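Local coordinates for protein activated BY transcription factor SSRB (Salmonella enterica, PDB 2WNW) that is of uncertain function but belongs to glycosyl hydrolase family 30, whose members join a TIM barrel to a beta-sandwich domain, at residues D46-S51 with S326-W331; A190-N195 with I237-K242; A266-T271 with L291-C296; T271-S276 with Y313-I318. All coordinates share one frame; numbering follows the deposited sequence.

How the contacts relate
Going along the chain, segment 46-51 comes first and waits longest for its partner. Contact 2 is the first to close, when 237-242 returns to 190-195. Contact 3 opens at 266-271, and contact 4 opens at Thr271, which both share. Segment 291-296 closes contact 3, then 313-318 closes contact 4, so these two cross. Segment 326-331 finally closes contact 1, and the other three are nested within its loop. Contacts 1, 2 and 3 each join neighbouring strands of one parallel barrel, with contact 1 sealing the first strand to the last. Contact 4 ties the start of helix 275-284 and its preceding loop to helix 305-322. Lys242 of contact 2 reaches Asp316 of contact 4 in a salt bridge.

Contact 1 of 4, residues D46-S51 with S326-W331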
# COMPACT_ATOMS: atom_id res chain seq x y z
N ASP A 46 1.43 2.95 19.98
CA ASP A 46 1.86 2.97 21.38
C ASP A 46 3.23 3.58 21.65
O ASP A 46 3.55 3.88 22.80
CB ASP A 46 1.81 1.55 21.96
CG ASP A 46 0.42 0.94 21.88
OD1 ASP A 46 -0.56 1.71 21.88
OD2 ASP A 46 0.30 -0.30 21.84
N GLY A 47 4.04 3.76 20.61
CA GLY A 47 5.36 4.35 20.81
C GLY A 47 6.50 3.76 19.99
O GLY A 47 6.27 3.02 19.03
N PHE A 48 7.72 4.11 20.38
CA PHE A 48 8.94 3.65 19.71
C PHE A 48 10.01 3.33 20.75
O PHE A 48 10.05 3.94 21.82
CB PHE A 48 9.50 4.75 18.78
CG PHE A 48 8.55 5.19 17.71
CD1 PHE A 48 7.48 6.02 18.02
CD2 PHE A 48 8.72 4.76 16.40
CE1 PHE A 48 6.58 6.41 17.02
CE2 PHE A 48 7.84 5.14 15.41
CZ PHE A 48 6.76 5.97 15.72
N GLY A 49 10.88 2.37 20.43
CA GLY A 49 11.94 2.02 21.36
C GLY A 49 12.88 0.96 20.83
O GLY A 49 12.87 0.64 19.64
N GLY A 50 13.69 0.42 21.73
CA GLY A 50 14.65 -0.61 21.38
C GLY A 50 14.68 -1.70 22.44
O GLY A 50 13.90 -1.67 23.39
N SER A 51 15.61 -2.65 22.30
CA SER A 51 15.66 -3.76 23.25
C SER A 51 16.83 -3.82 24.21
O SER A 51 17.97 -3.49 23.87
CB SER A 51 15.60 -5.08 22.48
OG SER A 51 14.52 -5.09 21.57
N SER A 326 0.96 -0.83 15.17
CA SER A 326 0.67 -0.14 16.43
C SER A 326 1.89 0.33 17.23
O SER A 326 1.75 0.98 18.26
CB SER A 326 -0.18 -1.04 17.34
OG SER A 326 0.53 -2.20 17.72
N GLY A 327 3.09 -0.02 16.77
CA GLY A 327 4.28 0.39 17.51
C GLY A 327 5.56 -0.16 16.92
O GLY A 327 5.53 -1.11 16.14
N PHE A 328 6.68 0.43 17.31
CA PHE A 328 7.99 0.03 16.81
C PHE A 328 9.00 -0.25 17.92
O PHE A 328 9.23 0.59 18.79
CB PHE A 328 8.55 1.14 15.90
CG PHE A 328 10.01 0.98 15.55
CD1 PHE A 328 10.40 0.22 14.45
CD2 PHE A 328 11.00 1.60 16.32
CE1 PHE A 328 11.75 0.08 14.11
CE2 PHE A 328 12.35 1.46 15.99
CZ PHE A 328 12.73 0.70 14.88
N ILE A 329 9.59 -1.44 17.88
CA ILE A 329 10.62 -1.80 18.84
C ILE A 329 11.80 -2.40 18.08
O ILE A 329 11.70 -3.46 17.46
CB ILE A 329 10.14 -2.84 19.87
CG1 ILE A 329 8.84 -2.36 20.54
CG2 ILE A 329 11.22 -3.01 20.95
CD1 ILE A 329 8.30 -3.33 21.58
N ASP A 330 12.92 -1.69 18.13
CA ASP A 330 14.16 -2.10 17.50
C ASP A 330 14.74 -3.24 18.34
O ASP A 330 14.29 -3.49 19.45
CB ASP A 330 15.11 -0.90 17.46
CG ASP A 330 16.46 -1.22 16.84
OD1 ASP A 330 16.53 -2.05 15.91
OD2 ASP A 330 17.46 -0.62 17.28
N TRP A 331 15.73 -3.94 17.79
CA TRP A 331 16.38 -5.03 18.52
C TRP A 331 17.38 -4.35 19.46
O TRP A 331 17.11 -3.25 19.95
CB TRP A 331 17.06 -5.97 17.53
CG TRP A 331 17.58 -7.30 18.06
CD1 TRP A 331 18.47 -8.12 17.43
CD2 TRP A 331 17.22 -7.97 19.29
NE1 TRP A 331 18.70 -9.25 18.19
CE2 TRP A 331 17.94 -9.19 19.33
CE3 TRP A 331 16.36 -7.66 20.35
CZ2 TRP A 331 17.84 -10.09 20.39
CZ3 TRP A 331 16.26 -8.57 21.42
CH2 TRP A 331 16.99 -9.77 21.43
O HOH W 1 1.29 -2.21 20.35
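Gly47, Gly49 and Ser51 bond to the backbone of 326-331 in parallel register. Phe328 N donates to Gly47 O at 3.1 Å. Asp330 N donates to Gly49 O at 2.8 Å, an almost straight bond at 176°. The return bond from Gly49 N to Phe328 O is bent and weak. Asp46 N also donates to Ser326 O, ahead of the paired strands. At the far end Ser51 N reaches Trp331 O from above its carbonyl plane.

Strands 48-51 and 327-330 are the first and last of the eight parallel strands of a TIM barrel. Their pairing closes the barrel, and their segments cross at 28°. Gly47, Gly49 and Gly50 have no side chains, and most of the pairing here is made by backbone atoms.

Side chains add polar grips at both ends. Ser51 OG donates to Asp330 O at 2.7 Å, in the carbonyl plane and on a lone pair. Its chi1 of -51° sets OG beside its own backbone N, so both donors of Ser51 face the other segment. The same OG lies at the edge of the Trp331 ring, 3.4 Å from CE3. At the other end a water bridges Asp46 OD2 and Ser326 OG. Asp46 OD2 also forms salt bridges with Lys289 and Lys138.

Apolar contact comes from Phe48 and Phe328, whose side chains cross at about a right angle on one face of the sheet. Phe48 CD2 rests 3.7 Å from Phe328 CB. Met317 of helix 305-322 packs on both rings. Ile329 points to the other face, where its CG2 lies 3.9 Å from Ser51 OG.

Contact 2 of 4, residues A190-N195 with I237-K242; sequences ALSVQN and IWDHDK
Ser192 and Asp239 meet at the C-terminal ends of strands 190-192 and 234-239, neighbours in the TIM barrel. Ser192 OG donates to Asp239 OD2 at 2.7 Å. This is the one direct hydrogen bond between the two segments. The hydroxyl comes to the anti side of the carboxylate, 30° out of its plane. Ser192 CB follows, 3.3 Å from Asp239 OD2. The serine hydroxyl sits between its backbone N and carbonyl carbon, at chi1 73°, and this turns it across to the aspartate.

Backbone bonds between these strands run from Leu191 to Glu234 and Tyr236, further down the barrel wall. At Asp239 no backbone bond links the two segments, and side chains make the main contact. Here the C-terminal mouth of the barrel begins, the end at which TIM barrels carry their binding sites. A glycerol in the model lies close to Asn195.

Buried Asp239 is held by several groups. Arg87 makes a salt bridge with OD2, while His268 and Ser293 bond to OD1. Arg87 also bonds to Asn195 OD1, so one guanidinium serves both segments. Asp239 OD2 and Asn195 OD1 lie 4.3 Å apart, with Arg87 NH2 bonded to both. Ser192 OG has Ser142 as a further partner.

Beyond the strand, Gln194 O comes to 3.5 Å from Asp239 CB. Gln194 NE2 donates to Asn195 O at 2.9 Å and also to Trp144 O, bracing the turn after strand 190-192. On the outer side Val193 CG2 only grazes Ile237 CG2 at 4.5 Å, and helix 210-227 packs over both residues.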
# COMPACT_ATOMS: atom_id res chain seq x y z
N ALA A 190 3.59 -5.72 28.82
CA ALA A 190 3.30 -6.62 27.70
C ALA A 190 4.21 -7.84 27.68
O ALA A 190 5.34 -7.79 28.16
CB ALA A 190 3.43 -5.86 26.39
N LEU A 191 3.69 -8.92 27.10
CA LEU A 191 4.42 -10.17 26.97
C LEU A 191 4.12 -10.78 25.61
O LEU A 191 3.12 -10.46 24.98
CB LEU A 191 3.95 -11.18 28.02
CG LEU A 191 4.06 -10.90 29.51
CD1 LEU A 191 3.22 -11.93 30.27
CD2 LEU A 191 5.51 -10.95 29.93
N SER A 192 5.01 -11.66 25.16
CA SER A 192 4.74 -12.42 23.96
C SER A 192 4.95 -13.82 24.53
O SER A 192 5.69 -13.99 25.50
CB SER A 192 5.72 -12.11 22.82
OG SER A 192 7.01 -12.65 23.03
N VAL A 193 4.26 -14.82 23.98
CA VAL A 193 4.39 -16.18 24.49
C VAL A 193 5.76 -16.78 24.21
O VAL A 193 6.36 -17.42 25.07
CB VAL A 193 3.33 -17.11 23.86
CG1 VAL A 193 3.66 -18.57 24.17
CG2 VAL A 193 1.95 -16.76 24.40
N GLN A 194 6.26 -16.54 23.00
CA GLN A 194 7.55 -17.08 22.59
C GLN A 194 8.08 -16.35 21.36
O GLN A 194 7.33 -16.04 20.43
CB GLN A 194 7.38 -18.57 22.26
CG GLN A 194 8.54 -19.21 21.51
CD GLN A 194 9.78 -19.35 22.36
OE1 GLN A 194 9.70 -19.71 23.53
NE2 GLN A 194 10.94 -19.11 21.76
N ASN A 195 9.38 -16.08 21.37
CA ASN A 195 10.03 -15.43 20.25
C ASN A 195 10.12 -16.46 19.12
O ASN A 195 10.61 -17.57 19.33
CB ASN A 195 11.44 -14.98 20.65
CG ASN A 195 12.22 -14.39 19.48
OD1 ASN A 195 11.89 -13.33 18.96
ND2 ASN A 195 13.27 -15.10 19.06
N ILE A 237 1.02 -12.69 20.30
CA ILE A 237 1.40 -13.99 19.76
C ILE A 237 2.13 -13.78 18.43
O ILE A 237 2.27 -12.64 17.97
CB ILE A 237 0.17 -14.91 19.56
CG1 ILE A 237 -0.86 -14.24 18.65
CG2 ILE A 237 -0.45 -15.26 20.91
CD1 ILE A 237 -2.03 -15.15 18.29
N TRP A 238 2.58 -14.88 17.83
CA TRP A 238 3.34 -14.91 16.58
C TRP A 238 4.77 -14.48 16.86
O TRP A 238 5.65 -15.33 16.98
CB TRP A 238 2.72 -14.01 15.49
CG TRP A 238 3.44 -14.12 14.14
CD1 TRP A 238 3.89 -13.08 13.37
CD2 TRP A 238 3.77 -15.32 13.42
NE1 TRP A 238 4.48 -13.56 12.23
CE2 TRP A 238 4.42 -14.92 12.23
CE3 TRP A 238 3.58 -16.69 13.67
CZ2 TRP A 238 4.89 -15.85 11.29
CZ3 TRP A 238 4.04 -17.61 12.73
CH2 TRP A 238 4.69 -17.18 11.55
N ASP A 239 5.01 -13.18 16.98
CA ASP A 239 6.34 -12.65 17.28
C ASP A 239 7.35 -13.25 16.29
O ASP A 239 8.42 -13.73 16.68
CB ASP A 239 6.73 -13.02 18.72
CG ASP A 239 7.71 -12.04 19.35
OD1 ASP A 239 8.13 -11.08 18.67
OD2 ASP A 239 8.06 -12.23 20.53
N HIS A 240 7.00 -13.20 15.01
CA HIS A 240 7.86 -13.75 13.96
C HIS A 240 7.71 -12.88 12.71
O HIS A 240 7.07 -11.82 12.75
CB HIS A 240 7.46 -15.21 13.70
CG HIS A 240 8.47 -15.98 12.92
ND1 HIS A 240 9.83 -15.88 13.13
CD2 HIS A 240 8.32 -16.92 11.95
CE1 HIS A 240 10.47 -16.71 12.33
NE2 HIS A 240 9.58 -17.36 11.60
N ASP A 241 8.28 -13.32 11.59
CA ASP A 241 8.23 -12.52 10.37
C ASP A 241 6.86 -12.28 9.75
O ASP A 241 5.92 -13.04 9.96
CB ASP A 241 9.19 -13.14 9.35
CG ASP A 241 10.56 -13.39 9.95
OD1 ASP A 241 11.11 -12.45 10.57
OD2 ASP A 241 11.08 -14.51 9.81
N LYS A 242 6.75 -11.21 8.96
CA LYS A 242 5.49 -10.82 8.36
C LYS A 242 4.87 -11.74 7.30
O LYS A 242 3.68 -11.64 7.02
CB LYS A 242 5.61 -9.39 7.81
CG LYS A 242 5.76 -8.35 8.92
CD LYS A 242 5.86 -6.93 8.38
CE LYS A 242 7.29 -6.60 7.96
NZ LYS A 242 7.36 -5.26 7.31

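Contact 3 of 4, residues A266-T271 with L291-C296; sequences AFHWYT and LFSEGC
Phe267 pairs in parallel with Phe292: Phe267 N donates to Leu291 O at 2.8 Å and Ser293 N to Phe267 O at 2.9 Å, with the short strands crossing at 53°. Helix 275-284 links them as a beta-alpha-beta unit of the barrel. On the outer face the Phe267 ring lies flat beneath Phe292 CA, a CH-pi contact 4.0 Å from its centroid. Its CE2 reaches the edge of the Phe292 ring in plane.

On the inner face Glu294 CB sits over the His268 ring, while the carboxylate plane lies only 27° from the ring plane. Further along, Gly295 CA packs over the five-membered ring of Trp269. Trp269 NE1 donates to Cys296 O at 3.1 Å, in the indole plane. On the same side of the indole as Gly295, Phe292 approaches obliquely, its CZ 3.5 Å from Trp269 CE3.

Tyr270 OH donates to Glu294 OE2 at 2.6 Å, on the anti lone pair. Arg87 forms a salt bridge with OE1, and a glycerol bonds to OE2. Trp269 N and Glu294 O are buried without a partner. With both oxygens gripped and His268 beneath CB, the Glu294 carboxylate is probably held in a fixed orientation at the barrel mouth.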
# COMPACT_ATOMS: atom_id res chain seq x y z
N ALA A 266 2.68 -9.75 17.34
CA ALA A 266 3.93 -9.02 17.22
C ALA A 266 4.59 -9.59 15.97
O ALA A 266 4.35 -10.74 15.62
CB ALA A 266 4.80 -9.27 18.44
N PHE A 267 5.41 -8.80 15.29
CA PHE A 267 6.07 -9.30 14.09
C PHE A 267 7.45 -8.69 13.88
O PHE A 267 7.77 -7.64 14.43
CB PHE A 267 5.20 -9.09 12.85
CG PHE A 267 4.77 -7.67 12.63
CD1 PHE A 267 3.53 -7.22 13.09
CD2 PHE A 267 5.60 -6.76 11.98
CE1 PHE A 267 3.13 -5.90 12.90
CE2 PHE A 267 5.21 -5.44 11.78
CZ PHE A 267 3.97 -5.01 12.24
N HIS A 268 8.25 -9.38 13.08
CA HIS A 268 9.62 -8.97 12.76
C HIS A 268 9.71 -8.69 11.26
O HIS A 268 8.73 -8.88 10.53
CB HIS A 268 10.60 -10.07 13.16
CG HIS A 268 10.47 -10.52 14.58
ND1 HIS A 268 11.13 -11.63 15.07
CD2 HIS A 268 9.76 -10.02 15.62
CE1 HIS A 268 10.83 -11.79 16.35
NE2 HIS A 268 9.99 -10.82 16.70
N TRP A 269 10.88 -8.27 10.79
CA TRP A 269 11.03 -7.94 9.37
C TRP A 269 12.02 -8.79 8.59
O TRP A 269 12.35 -8.46 7.45
CB TRP A 269 11.45 -6.46 9.22
CG TRP A 269 12.89 -6.14 9.64
CD1 TRP A 269 13.96 -7.00 9.67
CD2 TRP A 269 13.41 -4.85 9.97
NE1 TRP A 269 15.11 -6.32 10.00
CE2 TRP A 269 14.80 -5.00 10.18
CE3 TRP A 269 12.84 -3.57 10.09
CZ2 TRP A 269 15.63 -3.92 10.52
CZ3 TRP A 269 13.67 -2.49 10.43
CH2 TRP A 269 15.05 -2.68 10.64
N TYR A 270 12.48 -9.88 9.17
CA TYR A 270 13.51 -10.69 8.52
C TYR A 270 13.22 -11.36 7.18
O TYR A 270 14.15 -11.86 6.54
CB TYR A 270 14.06 -11.70 9.53
CG TYR A 270 14.61 -11.02 10.78
CD1 TYR A 270 14.00 -11.19 12.02
CD2 TYR A 270 15.72 -10.18 10.70
CE1 TYR A 270 14.48 -10.54 13.16
CE2 TYR A 270 16.21 -9.52 11.83
CZ TYR A 270 15.58 -9.71 13.06
OH TYR A 270 16.05 -9.06 14.18
N THR A 271 11.97 -11.37 6.73
CA THR A 271 11.66 -11.97 5.43
C THR A 271 11.15 -10.93 4.42
O THR A 271 10.63 -11.27 3.36
CB THR A 271 10.62 -13.11 5.53
OG1 THR A 271 9.41 -12.62 6.10
CG2 THR A 271 11.18 -14.26 6.37
N LEU A 291 1.90 -5.11 16.45
CA LEU A 291 3.16 -4.52 16.88
C LEU A 291 4.43 -5.02 16.21
O LEU A 291 4.65 -6.22 16.09
CB LEU A 291 3.28 -4.74 18.40
CG LEU A 291 4.57 -4.38 19.13
CD1 LEU A 291 4.74 -2.87 19.17
CD2 LEU A 291 4.52 -4.95 20.54
N PHE A 292 5.27 -4.08 15.76
CA PHE A 292 6.55 -4.46 15.17
C PHE A 292 7.44 -4.62 16.41
O PHE A 292 7.75 -3.64 17.09
CB PHE A 292 7.13 -3.37 14.28
CG PHE A 292 8.52 -3.66 13.81
CD1 PHE A 292 8.75 -4.61 12.82
CD2 PHE A 292 9.62 -3.05 14.41
CE1 PHE A 292 10.06 -4.95 12.44
CE2 PHE A 292 10.92 -3.38 14.04
CZ PHE A 292 11.14 -4.34 13.05
N SER A 293 7.84 -5.85 16.70
CA SER A 293 8.62 -6.11 17.91
C SER A 293 10.12 -6.31 17.79
O SER A 293 10.82 -6.30 18.80
CB SER A 293 8.03 -7.31 18.65
OG SER A 293 8.12 -8.46 17.84
N GLU A 294 10.64 -6.53 16.58
CA GLU A 294 12.07 -6.74 16.45
C GLU A 294 12.59 -6.71 15.02
O GLU A 294 11.97 -7.23 14.10
CB GLU A 294 12.47 -8.07 17.08
CG GLU A 294 13.98 -8.26 17.18
CD GLU A 294 14.39 -9.72 17.23
OE1 GLU A 294 13.92 -10.44 18.14
OE2 GLU A 294 15.18 -10.14 16.36
N GLY A 295 13.76 -6.10 14.87
CA GLY A 295 14.40 -6.02 13.57
C GLY A 295 15.81 -5.48 13.77
O GLY A 295 16.07 -4.76 14.74
N CYS A 296 16.72 -5.85 12.88
CA CYS A 296 18.09 -5.37 12.93
C CYS A 296 18.75 -5.67 11.60
O CYS A 296 18.17 -6.35 10.74
CB CYS A 296 18.88 -6.06 14.06
SG CYS A 296 19.28 -7.82 13.79

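Contact 4 of 4, residues T271-S276 with Y313-I318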
# COMPACT_ATOMS: atom_id res chain seq x y z
N THR A 271 11.97 -11.37 6.73
CA THR A 271 11.66 -11.97 5.43
C THR A 271 11.15 -10.93 4.42
O THR A 271 10.63 -11.27 3.36
CB THR A 271 10.62 -13.11 5.53
OG1 THR A 271 9.41 -12.62 6.10
CG2 THR A 271 11.18 -14.26 6.37
N GLY A 272 11.32 -9.65 4.75
CA GLY A 272 10.89 -8.61 3.83
C GLY A 272 9.68 -7.80 4.24
O GLY A 272 9.19 -7.89 5.37
N ASP A 273 9.19 -7.01 3.29
CA ASP A 273 8.06 -6.10 3.48
C ASP A 273 6.73 -6.74 3.91
O ASP A 273 6.30 -6.58 5.05
CB ASP A 273 7.82 -5.28 2.21
CG ASP A 273 9.05 -4.46 1.79
OD1 ASP A 273 10.04 -4.42 2.55
OD2 ASP A 273 9.01 -3.86 0.69
N HIS A 274 6.09 -7.43 2.97
CA HIS A 274 4.80 -8.08 3.23
C HIS A 274 3.82 -7.15 3.94
O HIS A 274 3.05 -7.58 4.79
CB HIS A 274 5.01 -9.35 4.05
CG HIS A 274 5.74 -10.43 3.31
ND1 HIS A 274 5.21 -11.05 2.20
CD2 HIS A 274 6.97 -10.97 3.49
CE1 HIS A 274 6.09 -11.92 1.73
NE2 HIS A 274 7.16 -11.89 2.49
N PHE A 275 3.84 -5.87 3.57
CA PHE A 275 2.97 -4.89 4.20
C PHE A 275 1.48 -5.22 4.08
O PHE A 275 0.70 -4.91 4.98
CB PHE A 275 3.23 -3.49 3.62
CG PHE A 275 4.66 -3.02 3.75
CD1 PHE A 275 5.31 -3.06 4.99
CD2 PHE A 275 5.36 -2.55 2.64
CE1 PHE A 275 6.64 -2.62 5.11
CE2 PHE A 275 6.68 -2.11 2.75
CZ PHE A 275 7.33 -2.15 3.99
N SER A 276 1.09 -5.83 2.97
CA SER A 276 -0.32 -6.18 2.74
C SER A 276 -0.92 -7.06 3.83
O SER A 276 -2.12 -6.98 4.10
CB SER A 276 -0.49 -6.86 1.38
OG SER A 276 -0.32 -5.93 0.32
N TYR A 313 15.67 0.46 7.69
CA TYR A 313 14.88 0.94 8.81
C TYR A 313 13.73 1.85 8.38
O TYR A 313 12.58 1.63 8.76
CB TYR A 313 15.76 1.69 9.82
CG TYR A 313 16.39 0.80 10.88
CD1 TYR A 313 17.56 0.09 10.62
CD2 TYR A 313 15.79 0.65 12.13
CE1 TYR A 313 18.11 -0.77 11.58
CE2 TYR A 313 16.32 -0.20 13.09
CZ TYR A 313 17.48 -0.91 12.82
OH TYR A 313 18.00 -1.75 13.77
N LEU A 314 14.04 2.87 7.59
CA LEU A 314 13.01 3.81 7.14
C LEU A 314 11.94 3.15 6.28
O LEU A 314 10.75 3.39 6.48
CB LEU A 314 13.64 4.98 6.38
CG LEU A 314 14.43 5.97 7.24
CD1 LEU A 314 15.16 6.95 6.34
CD2 LEU A 314 13.47 6.71 8.18
N HIS A 315 12.36 2.32 5.33
CA HIS A 315 11.42 1.65 4.44
C HIS A 315 10.45 0.75 5.20
O HIS A 315 9.24 0.78 4.94
CB HIS A 315 12.18 0.82 3.40
CG HIS A 315 11.30 0.07 2.46
ND1 HIS A 315 10.57 0.69 1.46
CD2 HIS A 315 11.01 -1.25 2.36
CE1 HIS A 315 9.87 -0.21 0.80
NE2 HIS A 315 10.12 -1.40 1.32
N ASP A 316 10.95 -0.04 6.14
CA ASP A 316 10.06 -0.93 6.88
C ASP A 316 9.15 -0.16 7.83
O ASP A 316 7.97 -0.47 7.95
CB ASP A 316 10.86 -1.99 7.64
CG ASP A 316 10.00 -3.17 8.04
OD1 ASP A 316 9.59 -3.25 9.22
OD2 ASP A 316 9.72 -4.00 7.16
N MET A 317 9.70 0.83 8.52
CA MET A 317 8.90 1.62 9.45
C MET A 317 7.75 2.34 8.76
O MET A 317 6.61 2.29 9.22
CB MET A 317 9.79 2.63 10.18
CG MET A 317 10.80 1.99 11.11
SD MET A 317 11.93 3.18 11.84
CE MET A 317 10.94 3.82 13.20
N ILE A 318 8.05 3.02 7.66
CA ILE A 318 7.02 3.75 6.93
C ILE A 318 5.93 2.79 6.44
O ILE A 318 4.74 3.04 6.63
CB ILE A 318 7.62 4.52 5.73
CG1 ILE A 318 8.52 5.65 6.27
CG2 ILE A 318 6.52 5.09 4.85
CD1 ILE A 318 9.34 6.36 5.20
O HOH W 2 11.24 -4.40 4.96
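His315 reaches out from helix 305-322 to Asp273 and Phe275. Beyond CB, CG stands opposite the backbone N (chi1 179°), which carries the ring toward the start of helix 275-284. Along the near rim, CD2 comes first and lies 3.3 Å from Asp273 OD1, which sits at the ring edge in plane. At the tip NE2 donates to Asp273 OD2 at 2.8 Å, nearly straight at 172°. The acceptor lies in the ring plane, but the donor stands above the carboxylate plane. On the far rim CE1 lies 3.8 Å from Asp273 OD2, and ND1 bonds to Glu394.

The Phe275 ring turns its edge to the histidine face, an offset edge-to-face pair with centroids 5.5 Å apart. Phe275 CE2 comes to 3.8 Å from His315 NE2. Phe275 CZ touches His315 O at 3.6 Å. Asp273 CB sits over one face of the same phenyl ring, toward its rim.

A water donates to both Asp273 OD1 and Asp316 OD2, each at 2.7 Å. It bridges two carboxylates that would otherwise probably repel. Lys242 forms a salt bridge with Asp316 and also bonds to Asp273 O. Asn391 of the second subunit bonds to Asp273 OD2 through its backbone N.

This His-carboxylate hydrogen bond ties helix 305-322 to the loop that leads into helix 275-284, in the outer layer of the beta/alpha barrel, at the interface between the two subunits.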